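Local coordinates for peptidase M16 domain protein (Alicyclobacillus acidocaldarius subsp. acidocaldarius DSM 446, PDB 4XEA), which is a putative metallopeptidase of the M16 (insulinase) family, which probably cleaves peptides with the help of a bound metal ion, at residues R44-D49 with D186-P191; L278-F283 with E350-K355; S287-S292 with Q333-R338. All coordinates share one frame; numbering follows the deposited sequence.

Interaction 1 (R44-D49 with D186-P191)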
loop_
_atom_site.group_PDB
_atom_site.type_symbol
_atom_site.label_atom_id
_atom_site.label_comp_id
_atom_site.label_asym_id
_atom_site.label_seq_id
_atom_site.Cartn_x
_atom_site.Cartn_y
_atom_site.Cartn_z
ATOM N N ARG A 44 26.148 15.493 5.112
ATOM C CA ARG A 44 26.373 16.930 5.068
ATOM C C ARG A 44 27.862 17.271 4.877
ATOM O O ARG A 44 28.196 18.238 4.209
ATOM C CB ARG A 44 25.884 17.547 6.386
ATOM C CG ARG A 44 26.086 19.031 6.522
ATOM C CD ARG A 44 25.789 19.508 7.953
ATOM N NE ARG A 44 24.364 19.491 8.241
ATOM C CZ ARG A 44 23.836 19.527 9.467
ATOM N NH1 ARG A 44 24.619 19.501 10.556
ATOM N NH2 ARG A 44 22.509 19.539 9.603
ATOM N N ALA A 45 28.744 16.517 5.519
ATOM C CA ALA A 45 30.165 16.832 5.471
ATOM C C ALA A 45 30.966 15.600 5.074
ATOM O O ALA A 45 30.601 14.445 5.402
ATOM C CB ALA A 45 30.651 17.367 6.846
ATOM N N PHE A 46 32.074 15.855 4.398
ATOM C CA PHE A 46 32.885 14.791 3.860
ATOM C C PHE A 46 34.215 15.372 3.387
ATOM O O PHE A 46 34.351 16.579 3.179
ATOM C CB PHE A 46 32.193 14.052 2.707
ATOM C CG PHE A 46 31.761 14.945 1.574
ATOM C CD1 PHE A 46 30.536 15.603 1.617
ATOM C CD2 PHE A 46 32.601 15.158 0.465
ATOM C CE1 PHE A 46 30.155 16.446 0.578
ATOM C CE2 PHE A 46 32.220 15.965 -0.581
ATOM C CZ PHE A 46 30.980 16.622 -0.527
ATOM N N ARG A 47 35.185 14.480 3.240
ATOM C CA ARG A 47 36.478 14.807 2.668
ATOM C C ARG A 47 36.652 13.982 1.416
ATOM O O ARG A 47 36.335 12.774 1.399
ATOM C CB ARG A 47 37.607 14.445 3.628
ATOM C CG ARG A 47 39.021 14.782 3.091
ATOM C CD ARG A 47 40.068 13.844 3.756
ATOM N NE ARG A 47 41.434 14.199 3.425
ATOM C CZ ARG A 47 42.078 15.233 3.961
ATOM N NH1 ARG A 47 41.475 16.006 4.871
ATOM N NH2 ARG A 47 43.327 15.481 3.591
ATOM N N THR A 48 37.133 14.623 0.353
ATOM C CA THR A 48 37.395 13.940 -0.904
ATOM C C THR A 48 38.448 14.759 -1.654
ATOM O O THR A 48 38.560 15.971 -1.454
ATOM C CB THR A 48 36.127 13.769 -1.755
ATOM O OG1 THR A 48 36.363 12.798 -2.778
ATOM C CG2 THR A 48 35.707 15.083 -2.406
ATOM N N ASP A 49 39.289 14.046 -2.404
ATOM C CA ASP A 49 40.389 14.644 -3.159
ATOM C C ASP A 49 41.135 15.639 -2.297
ATOM O O ASP A 49 41.519 16.706 -2.744
ATOM C CB ASP A 49 39.896 15.274 -4.468
ATOM C CG ASP A 49 41.062 15.666 -5.405
ATOM O OD1 ASP A 49 41.868 14.782 -5.778
ATOM O OD2 ASP A 49 41.202 16.863 -5.737
ATOM N N ASP A 186 29.684 14.548 -8.620
ATOM C CA ASP A 186 30.924 13.920 -9.069
ATOM C C ASP A 186 31.479 13.003 -7.976
ATOM O O ASP A 186 31.996 11.936 -8.280
ATOM C CB ASP A 186 31.990 14.952 -9.538
ATOM C CG ASP A 186 31.698 15.542 -10.920
ATOM O OD1 ASP A 186 30.846 15.025 -11.723
ATOM O OD2 ASP A 186 32.370 16.560 -11.229
ATOM N N THR A 187 31.320 13.379 -6.710
ATOM C CA THR A 187 31.878 12.606 -5.609
ATOM C C THR A 187 31.088 11.320 -5.350
ATOM O O THR A 187 31.692 10.265 -5.126
ATOM C CB THR A 187 31.916 13.433 -4.328
ATOM O OG1 THR A 187 32.709 14.605 -4.544
ATOM C CG2 THR A 187 32.488 12.637 -3.126
ATOM N N PHE A 188 29.757 11.413 -5.364
ATOM C CA PHE A 188 28.909 10.340 -4.849
ATOM C C PHE A 188 28.238 9.505 -5.898
ATOM O O PHE A 188 27.766 8.429 -5.592
ATOM C CB PHE A 188 27.849 10.908 -3.892
ATOM C CG PHE A 188 28.418 11.388 -2.585
ATOM C CD1 PHE A 188 28.599 12.740 -2.352
ATOM C CD2 PHE A 188 28.788 10.488 -1.594
ATOM C CE1 PHE A 188 29.140 13.208 -1.148
ATOM C CE2 PHE A 188 29.294 10.932 -0.371
ATOM C CZ PHE A 188 29.469 12.297 -0.136
ATOM N N TYR A 189 28.202 9.981 -7.138
ATOM C CA TYR A 189 27.532 9.245 -8.203
ATOM C C TYR A 189 28.497 8.469 -9.072
ATOM O O TYR A 189 28.133 8.018 -10.138
ATOM C CB TYR A 189 26.673 10.182 -9.029
ATOM C CG TYR A 189 25.310 10.402 -8.426
ATOM C CD1 TYR A 189 25.151 11.210 -7.299
ATOM C CD2 TYR A 189 24.171 9.799 -8.982
ATOM C CE1 TYR A 189 23.898 11.417 -6.718
ATOM C CE2 TYR A 189 22.915 10.016 -8.425
ATOM C CZ TYR A 189 22.789 10.811 -7.270
ATOM O OH TYR A 189 21.556 11.060 -6.716
ATOM N N HIS A 190 29.728 8.294 -8.598
ATOM C CA HIS A 190 30.655 7.426 -9.257
ATOM C C HIS A 190 30.184 5.978 -9.118
ATOM O O HIS A 190 29.654 5.608 -8.084
ATOM C CB HIS A 190 32.078 7.569 -8.660
ATOM C CG HIS A 190 33.119 6.892 -9.484
ATOM N ND1 HIS A 190 33.389 5.545 -9.378
ATOM C CD2 HIS A 190 33.942 7.370 -10.445
ATOM C CE1 HIS A 190 34.346 5.224 -10.234
ATOM N NE2 HIS A 190 34.699 6.312 -10.896
ATOM N N PRO A 191 30.400 5.150 -10.142
ATOM C CA PRO A 191 29.855 3.791 -10.053
ATOM C C PRO A 191 30.362 2.942 -8.880
ATOM O O PRO A 191 29.643 2.030 -8.431
ATOM C CB PRO A 191 30.246 3.156 -11.403
ATOM C CG PRO A 191 31.144 4.172 -12.102
ATOM C CD PRO A 191 30.819 5.494 -11.517
#

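Interaction 2 (L278-F283 with E350-K355)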
loop_
_atom_site.group_PDB
_atom_site.type_symbol
_atom_site.label_atom_id
_atom_site.label_comp_id
_atom_site.label_asym_id
_atom_site.label_seq_id
_atom_site.Cartn_x
_atom_site.Cartn_y
_atom_site.Cartn_z
ATOM N N LEU A 278 11.427 -7.921 18.446
ATOM C CA LEU A 278 11.149 -7.339 19.766
ATOM C C LEU A 278 9.978 -6.363 19.790
ATOM O O LEU A 278 9.127 -6.434 20.673
ATOM C CB LEU A 278 12.413 -6.678 20.324
ATOM C CG LEU A 278 12.434 -6.235 21.778
ATOM C CD1 LEU A 278 12.026 -7.350 22.717
ATOM C CD2 LEU A 278 13.818 -5.689 22.148
ATOM N N LEU A 279 9.948 -5.457 18.826
ATOM C CA LEU A 279 8.864 -4.471 18.718
ATOM C C LEU A 279 7.510 -5.121 18.425
ATOM O O LEU A 279 6.484 -4.671 18.932
ATOM C CB LEU A 279 9.207 -3.414 17.675
ATOM C CG LEU A 279 10.369 -2.511 18.062
ATOM C CD1 LEU A 279 10.678 -1.489 16.919
ATOM C CD2 LEU A 279 10.128 -1.779 19.398
ATOM N N ASP A 280 7.508 -6.193 17.639
ATOM C CA ASP A 280 6.277 -6.940 17.412
ATOM C C ASP A 280 5.787 -7.589 18.707
ATOM O O ASP A 280 4.576 -7.536 19.004
ATOM C CB ASP A 280 6.416 -8.006 16.314
ATOM C CG ASP A 280 5.145 -8.806 16.135
ATOM O OD1 ASP A 280 4.098 -8.259 15.701
ATOM O OD2 ASP A 280 5.171 -9.990 16.482
ATOM N N ALA A 281 6.726 -8.166 19.475
ATOM C CA ALA A 281 6.393 -8.828 20.746
ATOM C C ALA A 281 5.885 -7.819 21.772
ATOM O O ALA A 281 4.976 -8.120 22.536
ATOM C CB ALA A 281 7.639 -9.593 21.311
ATOM N N LEU A 282 6.496 -6.639 21.809
ATOM C CA LEU A 282 6.131 -5.609 22.784
ATOM C C LEU A 282 4.844 -4.878 22.401
ATOM O O LEU A 282 4.016 -4.582 23.260
ATOM C CB LEU A 282 7.263 -4.577 22.940
ATOM C CG LEU A 282 8.509 -5.084 23.697
ATOM C CD1 LEU A 282 9.717 -4.163 23.544
ATOM C CD2 LEU A 282 8.240 -5.304 25.178
ATOM N N PHE A 283 4.708 -4.549 21.111
ATOM C CA PHE A 283 3.732 -3.560 20.679
ATOM C C PHE A 283 2.848 -4.009 19.488
ATOM O O PHE A 283 1.961 -3.266 19.068
ATOM C CB PHE A 283 4.511 -2.318 20.233
ATOM C CG PHE A 283 5.339 -1.665 21.306
ATOM C CD1 PHE A 283 4.734 -1.102 22.425
ATOM C CD2 PHE A 283 6.728 -1.511 21.149
ATOM C CE1 PHE A 283 5.503 -0.463 23.396
ATOM C CE2 PHE A 283 7.480 -0.849 22.105
ATOM C CZ PHE A 283 6.866 -0.329 23.222
ATOM N N GLU A 350 8.512 -16.051 21.001
ATOM C CA GLU A 350 8.448 -17.086 19.957
ATOM C C GLU A 350 7.304 -16.815 18.945
ATOM O O GLU A 350 7.441 -17.116 17.760
ATOM C CB GLU A 350 8.330 -18.515 20.555
ATOM C CG GLU A 350 9.596 -19.035 21.305
ATOM C CD GLU A 350 10.873 -19.055 20.450
ATOM O OE1 GLU A 350 10.775 -19.022 19.205
ATOM O OE2 GLU A 350 11.989 -19.115 21.017
ATOM N N ARG A 351 6.181 -16.268 19.397
ATOM C CA ARG A 351 5.103 -15.947 18.458
ATOM C C ARG A 351 5.564 -14.846 17.516
ATOM O O ARG A 351 5.229 -14.850 16.339
ATOM C CB ARG A 351 3.784 -15.557 19.153
ATOM C CG ARG A 351 2.992 -16.741 19.712
ATOM C CD ARG A 351 1.565 -16.342 20.151
ATOM N NE ARG A 351 1.592 -15.259 21.147
ATOM C CZ ARG A 351 1.690 -15.430 22.472
ATOM N NH1 ARG A 351 1.713 -14.370 23.270
ATOM N NH2 ARG A 351 1.787 -16.642 23.012
ATOM N N ALA A 352 6.357 -13.918 18.036
ATOM C CA ALA A 352 6.823 -12.806 17.262
ATOM C C ALA A 352 7.843 -13.259 16.213
ATOM O O ALA A 352 7.756 -12.850 15.032
ATOM C CB ALA A 352 7.439 -11.735 18.174
ATOM N N ARG A 353 8.833 -14.032 16.647
ATOM C CA ARG A 353 9.811 -14.609 15.727
ATOM C C ARG A 353 9.094 -15.358 14.574
ATOM O O ARG A 353 9.462 -15.193 13.409
ATOM C CB ARG A 353 10.731 -15.577 16.455
ATOM C CG ARG A 353 11.852 -16.126 15.598
ATOM C CD ARG A 353 11.950 -17.659 15.681
ATOM N NE ARG A 353 12.366 -18.104 17.004
ATOM C CZ ARG A 353 13.595 -17.949 17.491
ATOM N NH1 ARG A 353 14.556 -17.375 16.761
ATOM N NH2 ARG A 353 13.877 -18.382 18.717
ATOM N N LYS A 354 8.076 -16.139 14.895
ATOM C CA LYS A 354 7.332 -16.888 13.863
ATOM C C LYS A 354 6.504 -15.983 12.924
ATOM O O LYS A 354 6.439 -16.247 11.724
ATOM C CB LYS A 354 6.402 -17.911 14.499
ATOM C CG LYS A 354 5.750 -18.880 13.462
ATOM C CD LYS A 354 4.382 -19.316 13.854
ATOM C CE LYS A 354 4.362 -20.763 14.341
ATOM N NZ LYS A 354 5.411 -20.949 15.369
ATOM N N LYS A 355 5.887 -14.920 13.460
ATOM C CA LYS A 355 5.213 -13.925 12.609
ATOM C C LYS A 355 6.200 -13.267 11.666
ATOM O O LYS A 355 5.933 -13.142 10.477
ATOM C CB LYS A 355 4.490 -12.850 13.449
ATOM C CG LYS A 355 3.671 -11.814 12.621
ATOM C CD LYS A 355 3.255 -10.566 13.422
ATOM C CE LYS A 355 2.168 -10.815 14.444
ATOM N NZ LYS A 355 1.862 -9.541 15.235
#

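Interaction 3 (S287-S292 with Q333-R338)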
loop_
_atom_site.group_PDB
_atom_site.type_symbol
_atom_site.label_atom_id
_atom_site.label_comp_id
_atom_site.label_asym_id
_atom_site.label_seq_id
_atom_site.Cartn_x
_atom_site.Cartn_y
_atom_site.Cartn_z
ATOM N N SER A 287 -0.252 -8.519 20.136
ATOM C CA SER A 287 0.200 -8.509 21.531
ATOM C C SER A 287 -0.977 -8.197 22.439
ATOM O O SER A 287 -1.850 -7.393 22.072
ATOM C CB SER A 287 1.308 -7.467 21.743
ATOM O OG SER A 287 0.802 -6.153 21.635
ATOM N N ALA A 288 -1.012 -8.832 23.616
ATOM C CA ALA A 288 -2.025 -8.519 24.620
ATOM C C ALA A 288 -1.961 -7.041 25.039
ATOM O O ALA A 288 -2.995 -6.431 25.316
ATOM C CB ALA A 288 -1.917 -9.460 25.853
ATOM N N PHE A 289 -0.765 -6.459 25.064
ATOM C CA PHE A 289 -0.630 -5.031 25.393
ATOM C C PHE A 289 -1.405 -4.197 24.380
ATOM O O PHE A 289 -2.270 -3.410 24.761
ATOM C CB PHE A 289 0.837 -4.597 25.435
ATOM C CG PHE A 289 1.043 -3.115 25.736
ATOM C CD1 PHE A 289 0.672 -2.575 26.972
ATOM C CD2 PHE A 289 1.616 -2.274 24.803
ATOM C CE1 PHE A 289 0.859 -1.226 27.262
ATOM C CE2 PHE A 289 1.844 -0.919 25.095
ATOM C CZ PHE A 289 1.441 -0.396 26.345
ATOM N N TYR A 290 -1.113 -4.381 23.092
ATOM C CA TYR A 290 -1.848 -3.650 22.047
ATOM C C TYR A 290 -3.386 -3.895 22.116
ATOM O O TYR A 290 -4.181 -2.967 21.966
ATOM C CB TYR A 290 -1.333 -4.021 20.665
ATOM C CG TYR A 290 -2.219 -3.517 19.551
ATOM C CD1 TYR A 290 -2.066 -2.229 19.036
ATOM C CD2 TYR A 290 -3.212 -4.324 19.020
ATOM C CE1 TYR A 290 -2.892 -1.765 18.019
ATOM C CE2 TYR A 290 -4.031 -3.877 18.002
ATOM C CZ TYR A 290 -3.871 -2.604 17.502
ATOM O OH TYR A 290 -4.708 -2.184 16.497
ATOM N N GLN A 291 -3.796 -5.141 22.334
ATOM C CA GLN A 291 -5.224 -5.474 22.383
ATOM C C GLN A 291 -5.892 -4.786 23.579
ATOM O O GLN A 291 -7.042 -4.333 23.493
ATOM C CB GLN A 291 -5.437 -6.995 22.419
ATOM C CG GLN A 291 -4.950 -7.726 21.140
ATOM C CD GLN A 291 -6.004 -7.820 20.017
ATOM O OE1 GLN A 291 -7.209 -7.680 20.244
ATOM N NE2 GLN A 291 -5.532 -8.080 18.796
ATOM N N SER A 292 -5.163 -4.699 24.687
ATOM C CA SER A 292 -5.668 -4.016 25.877
ATOM C C SER A 292 -5.802 -2.500 25.623
ATOM O O SER A 292 -6.789 -1.883 26.036
ATOM C CB SER A 292 -4.754 -4.296 27.082
ATOM O OG SER A 292 -5.003 -3.383 28.145
ATOM N N GLN A 333 5.248 3.343 29.270
ATOM C CA GLN A 333 6.331 3.333 30.240
ATOM C C GLN A 333 6.157 2.248 31.316
ATOM O O GLN A 333 7.136 1.642 31.726
ATOM C CB GLN A 333 6.464 4.710 30.908
ATOM C CG GLN A 333 6.876 5.813 29.911
ATOM C CD GLN A 333 6.892 7.209 30.525
ATOM O OE1 GLN A 333 7.619 7.461 31.482
ATOM N NE2 GLN A 333 6.101 8.124 29.955
ATOM N N SER A 334 4.924 1.996 31.759
ATOM C CA SER A 334 4.662 0.923 32.730
ATOM C C SER A 334 4.935 -0.448 32.173
ATOM O O SER A 334 5.576 -1.264 32.826
ATOM C CB SER A 334 3.208 0.936 33.157
ATOM O OG SER A 334 2.996 1.958 34.084
ATOM N N HIS A 335 4.384 -0.701 30.976
ATOM C CA HIS A 335 4.635 -1.920 30.227
ATOM C C HIS A 335 6.138 -2.185 30.163
ATOM O O HIS A 335 6.597 -3.228 30.610
ATOM C CB HIS A 335 4.006 -1.786 28.826
ATOM C CG HIS A 335 4.130 -3.002 27.957
ATOM N ND1 HIS A 335 3.831 -4.273 28.393
ATOM C CD2 HIS A 335 4.460 -3.121 26.646
ATOM C CE1 HIS A 335 4.004 -5.128 27.398
ATOM N NE2 HIS A 335 4.378 -4.454 26.325
ATOM N N LEU A 336 6.912 -1.210 29.670
ATOM C CA LEU A 336 8.360 -1.369 29.552
ATOM C C LEU A 336 9.047 -1.540 30.900
ATOM O O LEU A 336 10.003 -2.296 30.995
ATOM C CB LEU A 336 9.003 -0.208 28.767
ATOM C CG LEU A 336 8.548 -0.099 27.298
ATOM C CD1 LEU A 336 9.196 1.116 26.609
ATOM C CD2 LEU A 336 8.827 -1.357 26.490
ATOM N N ALA A 337 8.555 -0.863 31.936
ATOM C CA ALA A 337 9.147 -0.992 33.281
ATOM C C ALA A 337 8.984 -2.413 33.814
ATOM O O ALA A 337 9.866 -2.942 34.494
ATOM C CB ALA A 337 8.522 0.035 34.284
ATOM N N ARG A 338 7.855 -3.041 33.501
ATOM C CA ARG A 338 7.626 -4.431 33.923
ATOM C C ARG A 338 8.507 -5.413 33.155
ATOM O O ARG A 338 9.077 -6.324 33.752
ATOM C CB ARG A 338 6.154 -4.820 33.811
ATOM C CG ARG A 338 5.381 -4.495 35.083
ATOM C CD ARG A 338 3.892 -4.650 34.884
ATOM N NE ARG A 338 3.404 -3.719 33.865
ATOM C CZ ARG A 338 2.132 -3.621 33.485
ATOM N NH1 ARG A 338 1.798 -2.736 32.539
ATOM N NH2 ARG A 338 1.198 -4.404 34.047
#

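Interaction 1 (R44-D49 with D186-P191)
Phe46 and Phe188 meet as a T-shaped aromatic pair, the edge of the Phe188 ring directed at the face of the Phe46 ring. The planes stand at 80° to each other and the centroids lie 5.0 Å apart. It is the far corner of Phe188 that does the touching: its CE1 hangs over the centre of the Phe46 ring and is 3.8 Å from Phe46 CE1, while its CZ rests 3.9 Å from Phe46 CG. With chi1 at 56°, CG of Phe46 sits between its own backbone N and carbonyl carbon, which directs the ring toward the helix, while chi2 near -85° sets which way its face is turned. Beside the rings, Thr48 and Thr187 reach toward each other tip to tip. The methyl CG2 of Thr48 lies 3.7 Å from Thr187 OG1, and the methyl CG2 of Thr187 lies 3.9 Å from Thr48 OG1. The two hydroxyls do not bond to each other; each is satisfied by a backbone carbonyl, Thr48 OG1 by Ala225 O and Thr187 OG1 by Leu183 O one turn back in its own helix. The same methyl comes obliquely to Phe46, with Thr187 CG2 4.2 Å from Phe46 CE2, and also lies over a face of Phe188, and so it touches both rings. This buried contact joins the last turn of helix 178-188 to strand 45-48, the middle strand of a small antiparallel sheet with 51-54 and 227-229. Leu183 and Cys184 of that helix also touch Phe46, His53 of strand 51-54 meets its ring, and Tyr39 stacks on Phe188.

Interaction 2 (L278-F283 with E350-K355)
Two helices of the C-terminal half of the M16 fold, 265-283 and 346-363, cross here through Asp280, Ala281, Ala352 and Lys355. Their N-to-C directions differ by 127°, and the local axes approach to 8.4 Å, a close spacing that the two alanines permit: Ala281 CB and Ala352 CB are in van der Waals contact at 3.8 Å. Asp280 works on both sides of its carboxylate. Its OD2 lies against the methyl of Ala352, 3.3 Å from CB, whereas OD1 accepts a hydrogen bond from Lys355 NZ, 2.6 Å, as part of a salt bridge, using the syn lone pair. The aspartate reaches across because CG stands opposite the backbone N about the first bond (chi1 178°). Lys355 runs out from the next turn after Ala352 and bends at its third torsion (-72°), which carries CD and CE obliquely past the carboxylate, both 3.4 Å from OD1 of Asp280. Thr286 OG1 provides a second partner for the ammonium group. Were Asp280 replaced by an alanine, Lys355 would probably lose its charged mate and its bent chain be freer to turn, with a gap opening beside Ala352. Within helix 346-363, Arg353 grips Glu350 side-on, NE to OE1 and NH2 to OE2, and NH1 continues to the carbonyls of Leu394 and Met397. Pro285 of the following loop touches both Asp280 and Lys355. Leu278 packs on helix 399-409 through Arg405 and Phe406, while Leu279 lies on strands 304-309 and 314-321, so helix 265-283 is held between the sheet and helix 346-363.

Interaction 3 (S287-S292 with Q333-R338)
The tight part of this contact is a single pair of flat groups, Phe289 and His335, laid face to face as an offset stack. The planes are inclined by only 9° and the centroids lie 3.9 Å apart; Phe289 CD2 and His335 CD2 approach to 3.5 Å. Each ring is also overlapped by the root of the other side chain: Phe289 CB sits over the imidazole and His335 CB over the phenyl face, a reciprocal CH-pi contact. Both residues carry CG anti to the backbone N, with chi1 close to 180°, which extends the rings so that they overlap between the helices. The imidazole NE2 has Leu282 O as its partner. Phe289 stands in the first turn of helix 288-295, whose N-cap is Ser287: the serine OG accepts from Tyr290 N at 3.0 Å, with an N-H...O angle of 159°. Phe283 of helix 265-283 touches the phenyl ring on the side that His335 covers. Away from the stack the association is loose. The exposed Arg338 folds back along helix 325-342, where NE makes a weak bond to Ser334 O, and a bound acetate, probably from the crystallisation liquor, lies about 4 Å from the His335 side chain.

How the interactions relate
Interactions 2 and 3 form one neighbourhood, with centres about 13 Å apart. Leu282 of the 278-283 segment joins them: its carbonyl O lies 3.1 Å from His335 NE2, a probable hydrogen bond, and packs 3.7 Å from Phe289 CD2. Helix 288-295 follows 265-283 in the chain and 346-363 follows 325-342, so the helices of the two contacts are neighbours in sequence. Interaction 1 lies across the centre of the chain, about 40 Å and 45 Å from the centres of interactions 2 and 3, in the half that carries the nickel ligands His61, His65 and Glu136. The Phe188 side chain is about 14 Å from the bound sodium ion, and Tyr189 touches Met67, a ligand of that ion.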